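Local coordinates for alpha-1,3-glucanase (PDB 5ZRU), which probably hydrolyses alpha-1,3-glucan, this chain being the catalytic unit of a longer glycoside hydrolase family 87 enzyme with carbohydrate-binding modules, at residues S50-I55 against I425-G430; F170-A175 against S369-G374. One frame throughout, in Å; residues are numbered along the deposited sequence.

Interaction 1: residues S50-I55 against I425-G430; sequences SGQRYI and IVDTVG. With CA (calcium ion), chain M.
With CG of Asp-427 anti to its carbonyl carbon (chi1 -71°), the carboxylate is placed beside Gln-52, whose own CG takes the same setting (chi1 -59°) before the chain bends at chi2 and brings NE2 round to meet it. The pair joins two domains: Asp-427 follows strand 424-426 of the right-handed parallel beta-helix, and Ser-50, Gly-51 and Gln-52 lead into the strand that carries Arg-53 in the beta-sandwich domain packed against it. One carboxylate bonds two successive residues, each oxygen taking one donor from them. The backbone N of Gly-51 gives a nearly straight bond to OD2 of Asp-427 (2.9 Å, 166°), while NE2 of Gln-52 reaches OD1 of Asp-427 at 2.9 Å. Both donors stand above the carboxylate plane, and the amide of Gln-52 lies almost perpendicular to it. OD1 also accepts a bond from Asn-460, so at least three donors meet the buried acid, which probably favours its charged form. With Asp-427 replaced by an alanine, the Gly-51 N-H and the Gln-52 amide would probably lose their shared acceptor, and a gap would be likely to open between the domains. Residues 50-55 also contribute to a calcium site, completed by Asp-22, Thr-23, Asp-169 and a water; the metal holds Ser-50 and Arg-53, on either side in sequence of the two residues that Asp-427 bonds. Ser-50 binds the calcium ion twice, its backbone O at 2.4 Å and its OG at 2.8 Å, and Arg-53 O lies 2.3 Å from the metal.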
# COMPACT_ATOMS: atom_id res chain seq x y z
N SER A 50 1.05 2.57 -13.70
CA SER A 50 -0.40 2.40 -13.76
C SER A 50 -0.82 2.18 -15.21
O SER A 50 -0.32 2.83 -16.13
CB SER A 50 -1.13 3.61 -13.16
OG SER A 50 -0.94 4.77 -13.96
N GLY A 51 -1.70 1.20 -15.41
CA GLY A 51 -2.12 0.86 -16.76
C GLY A 51 -0.99 0.33 -17.63
O GLY A 51 -1.16 0.25 -18.85
N GLN A 52 0.14 -0.03 -17.01
CA GLN A 52 1.32 -0.54 -17.71
C GLN A 52 1.80 0.42 -18.80
O GLN A 52 2.27 0.01 -19.86
CB GLN A 52 1.06 -1.94 -18.28
CG GLN A 52 0.69 -2.97 -17.19
CD GLN A 52 -0.77 -2.85 -16.76
OE1 GLN A 52 -1.68 -2.79 -17.60
NE2 GLN A 52 -1.00 -2.82 -15.46
N ARG A 53 1.69 1.72 -18.53
CA ARG A 53 2.07 2.76 -19.47
C ARG A 53 2.59 3.96 -18.69
O ARG A 53 1.98 4.35 -17.70
CB ARG A 53 0.88 3.20 -20.33
CG ARG A 53 0.35 2.15 -21.28
CD ARG A 53 -1.08 2.44 -21.68
NE ARG A 53 -1.17 3.59 -22.56
CZ ARG A 53 -0.94 3.55 -23.87
NH1 ARG A 53 -0.59 2.40 -24.44
NH2 ARG A 53 -1.05 4.64 -24.61
N TYR A 54 3.69 4.55 -19.14
CA TYR A 54 4.15 5.81 -18.55
C TYR A 54 4.89 6.61 -19.62
O TYR A 54 5.16 6.11 -20.71
CB TYR A 54 5.04 5.57 -17.32
CG TYR A 54 6.43 5.02 -17.60
CD1 TYR A 54 6.63 3.66 -17.82
CD2 TYR A 54 7.53 5.87 -17.63
CE1 TYR A 54 7.92 3.15 -18.06
CE2 TYR A 54 8.82 5.37 -17.86
CZ TYR A 54 9.01 4.01 -18.07
OH TYR A 54 10.28 3.52 -18.30
N ILE A 55 5.21 7.86 -19.28
CA ILE A 55 5.91 8.75 -20.19
C ILE A 55 7.38 8.79 -19.78
O ILE A 55 7.71 9.19 -18.65
CB ILE A 55 5.31 10.17 -20.19
CG1 ILE A 55 3.84 10.11 -20.60
CG2 ILE A 55 6.08 11.08 -21.14
CD1 ILE A 55 2.95 10.93 -19.69
N ILE A 425 -9.06 -2.56 -6.46
CA ILE A 425 -7.72 -3.13 -6.42
C ILE A 425 -7.22 -3.21 -7.85
O ILE A 425 -7.80 -3.94 -8.66
CB ILE A 425 -7.71 -4.52 -5.75
CG1 ILE A 425 -8.43 -4.47 -4.39
CG2 ILE A 425 -6.26 -4.98 -5.53
CD1 ILE A 425 -8.63 -5.84 -3.74
N VAL A 426 -6.14 -2.48 -8.16
CA VAL A 426 -5.74 -2.23 -9.54
C VAL A 426 -4.23 -2.43 -9.71
O VAL A 426 -3.44 -1.96 -8.88
CB VAL A 426 -6.12 -0.80 -9.98
CG1 VAL A 426 -5.84 -0.59 -11.47
CG2 VAL A 426 -7.58 -0.52 -9.66
N ASP A 427 -3.84 -3.12 -10.79
CA ASP A 427 -2.46 -3.12 -11.28
C ASP A 427 -1.47 -3.80 -10.32
O ASP A 427 -0.39 -3.27 -10.06
CB ASP A 427 -1.99 -1.69 -11.59
CG ASP A 427 -2.67 -1.11 -12.82
OD1 ASP A 427 -3.12 -1.90 -13.67
OD2 ASP A 427 -2.73 0.14 -12.92
N THR A 428 -1.82 -4.98 -9.82
CA THR A 428 -0.83 -5.71 -9.02
C THR A 428 0.26 -6.27 -9.92
O THR A 428 0.05 -6.52 -11.11
CB THR A 428 -1.48 -6.84 -8.21
OG1 THR A 428 -2.00 -7.84 -9.10
CG2 THR A 428 -2.60 -6.31 -7.34
N VAL A 429 1.44 -6.46 -9.34
CA VAL A 429 2.59 -7.02 -10.05
C VAL A 429 3.11 -8.20 -9.25
O VAL A 429 3.38 -8.08 -8.05
CB VAL A 429 3.72 -5.98 -10.24
CG1 VAL A 429 4.96 -6.65 -10.82
CG2 VAL A 429 3.25 -4.84 -11.17
N GLY A 430 3.25 -9.35 -9.92
CA GLY A 430 3.77 -10.52 -9.25
C GLY A 430 2.83 -11.16 -8.27
O GLY A 430 3.26 -11.99 -7.46
CA CA M . 0.19 5.12 -16.44
O HOH W 1 -1.90 4.93 -17.73

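Interaction 2: residues F170-A175 against S369-G374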
# COMPACT_ATOMS: atom_id res chain seq x y z
N PHE A 170 1.92 9.53 -13.42
CA PHE A 170 0.75 10.39 -13.31
C PHE A 170 1.02 11.49 -12.30
O PHE A 170 1.98 11.44 -11.54
CB PHE A 170 -0.51 9.60 -12.92
CG PHE A 170 -0.38 8.83 -11.61
CD1 PHE A 170 -0.44 9.48 -10.39
CD2 PHE A 170 -0.26 7.45 -11.62
CE1 PHE A 170 -0.33 8.77 -9.18
CE2 PHE A 170 -0.16 6.73 -10.41
CZ PHE A 170 -0.20 7.40 -9.20
N LEU A 171 0.14 12.49 -12.31
CA LEU A 171 -0.01 13.45 -11.23
C LEU A 171 -1.37 13.26 -10.57
O LEU A 171 -2.35 12.90 -11.23
CB LEU A 171 0.11 14.89 -11.74
CG LEU A 171 1.35 15.27 -12.55
CD1 LEU A 171 1.29 16.76 -12.94
CD2 LEU A 171 2.60 14.97 -11.75
N GLU A 172 -1.42 13.52 -9.27
CA GLU A 172 -2.67 13.66 -8.54
C GLU A 172 -2.69 15.06 -7.93
O GLU A 172 -1.70 15.49 -7.34
CB GLU A 172 -2.82 12.56 -7.48
CG GLU A 172 -3.21 11.23 -8.11
CD GLU A 172 -3.18 10.05 -7.16
OE1 GLU A 172 -2.56 10.15 -6.09
OE2 GLU A 172 -3.78 9.01 -7.50
N ILE A 173 -3.79 15.78 -8.13
CA ILE A 173 -3.84 17.21 -7.84
C ILE A 173 -5.05 17.48 -6.96
O ILE A 173 -6.15 17.00 -7.25
CB ILE A 173 -3.88 18.05 -9.13
CG1 ILE A 173 -2.65 17.77 -9.99
CG2 ILE A 173 -3.95 19.53 -8.82
CD1 ILE A 173 -2.61 18.52 -11.33
N GLU A 174 -4.85 18.25 -5.89
CA GLU A 174 -5.91 18.49 -4.93
C GLU A 174 -5.76 19.88 -4.33
O GLU A 174 -4.65 20.43 -4.28
CB GLU A 174 -5.88 17.44 -3.80
CG GLU A 174 -4.63 17.49 -2.95
CD GLU A 174 -4.46 16.23 -2.14
OE1 GLU A 174 -3.89 15.25 -2.68
OE2 GLU A 174 -4.90 16.20 -0.97
N ALA A 175 -6.87 20.43 -3.87
CA ALA A 175 -6.82 21.68 -3.11
C ALA A 175 -6.35 21.38 -1.70
O ALA A 175 -6.78 20.41 -1.07
CB ALA A 175 -8.20 22.35 -3.09
N SER A 369 -5.75 5.08 0.73
CA SER A 369 -5.00 4.83 -0.49
C SER A 369 -3.80 3.97 -0.11
O SER A 369 -2.96 4.41 0.67
CB SER A 369 -4.55 6.15 -1.12
OG SER A 369 -3.54 5.95 -2.10
N ILE A 370 -3.76 2.74 -0.62
CA ILE A 370 -2.73 1.75 -0.28
C ILE A 370 -1.99 1.48 -1.58
O ILE A 370 -2.50 0.76 -2.44
CB ILE A 370 -3.34 0.46 0.28
CG1 ILE A 370 -4.40 0.79 1.35
CG2 ILE A 370 -2.23 -0.48 0.81
CD1 ILE A 370 -3.86 1.50 2.58
N ARG A 371 -0.79 2.04 -1.76
CA ARG A 371 -0.21 2.08 -3.10
C ARG A 371 1.27 1.71 -3.10
O ARG A 371 2.04 2.22 -2.29
CB ARG A 371 -0.39 3.47 -3.74
CG ARG A 371 0.06 3.52 -5.20
CD ARG A 371 -0.08 4.94 -5.78
NE ARG A 371 -1.46 5.40 -5.83
CZ ARG A 371 -1.84 6.68 -5.83
NH1 ARG A 371 -0.94 7.66 -5.75
NH2 ARG A 371 -3.12 6.97 -5.89
N ASN A 372 1.65 0.82 -4.03
CA ASN A 372 3.07 0.61 -4.38
C ASN A 372 3.87 0.02 -3.22
O ASN A 372 5.02 0.40 -2.99
CB ASN A 372 3.71 1.91 -4.88
CG ASN A 372 4.94 1.67 -5.75
OD1 ASN A 372 4.93 0.82 -6.63
ND2 ASN A 372 5.99 2.44 -5.50
N ASN A 373 3.27 -0.92 -2.49
CA ASN A 373 3.94 -1.55 -1.36
C ASN A 373 4.54 -2.90 -1.75
O ASN A 373 4.11 -3.55 -2.72
CB ASN A 373 2.95 -1.71 -0.20
CG ASN A 373 2.50 -0.37 0.36
OD1 ASN A 373 3.30 0.37 0.90
ND2 ASN A 373 1.21 -0.05 0.21
N GLY A 374 5.54 -3.33 -0.98
CA GLY A 374 6.36 -4.48 -1.34
C GLY A 374 6.02 -5.79 -0.67
O GLY A 374 6.87 -6.69 -0.57
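The backbones of 170-175 and 369-374 stay well apart, their nearest CA atoms, those of Glu-172 and Ser-369, being 12.2 Å from each other, so side chains alone span the gap. Here strand 166-174, an inner strand of an antiparallel sheet in the beta-sandwich domain, turns side chains to one coil of the parallel beta-helix, and the bridge is a buried salt bridge between Glu-172 and Arg-371. Each of the two side chains extends from its own backbone to meet the other in between. Arg-371 sets out with CG anti to its backbone N (chi1 -174°) and runs straight until a bend at chi3 swings the guanidinium round to meet the acid. Its NH1 makes the better-aligned bond, 3.0 Å to OE1 of Glu-172 at 155°; this oxygen lies in the guanidinium plane, although NH1 stands above the plane of the carboxylate. NH2 of Arg-371 adds a short but poorly angled, weak bond of 2.7 Å to OE2 of Glu-172, and another weak one to OE1. The two groups are thus not coplanar, their planes being 61° apart. Further charges extend the pair: Arg-20 also pairs with OE2 of Glu-172, and Arg-371 has Glu-139 and Glu-402 as additional partners, an arrangement that probably favours the ionised forms of Glu-172 and Arg-371. Ser-369 and Phe-170 flank the guanidinium, OG of Ser-369 over one face and CZ of Phe-170 over the opposite one, both offset toward the rim. The aromatic ring presents its edge, nearly at right angles to the guanidinium, which leaves CZ of Phe-170 3.5 Å from NH1 of Arg-371.

How the interactions relate
From the N terminus the chain first builds the beta-sandwich domain, passing through 50-55 and later 170-175, which lie on the neighbouring strands 53-57 and 166-174 of one antiparallel sheet. It then enters the beta-helix, where 369-374 returns to 170-175 and closes interaction 2, a loop of nearly two hundred residues. Only further along, at 425-430, does interaction 1 close, and its longer loop encloses the other entirely. The two contacts, with centres 13 Å apart, thus fasten the same domain to the beta-helix at two places, two coils apart. They meet directly where OG of Ser-50 packs against CD2 of Phe-170 at 3.6 Å.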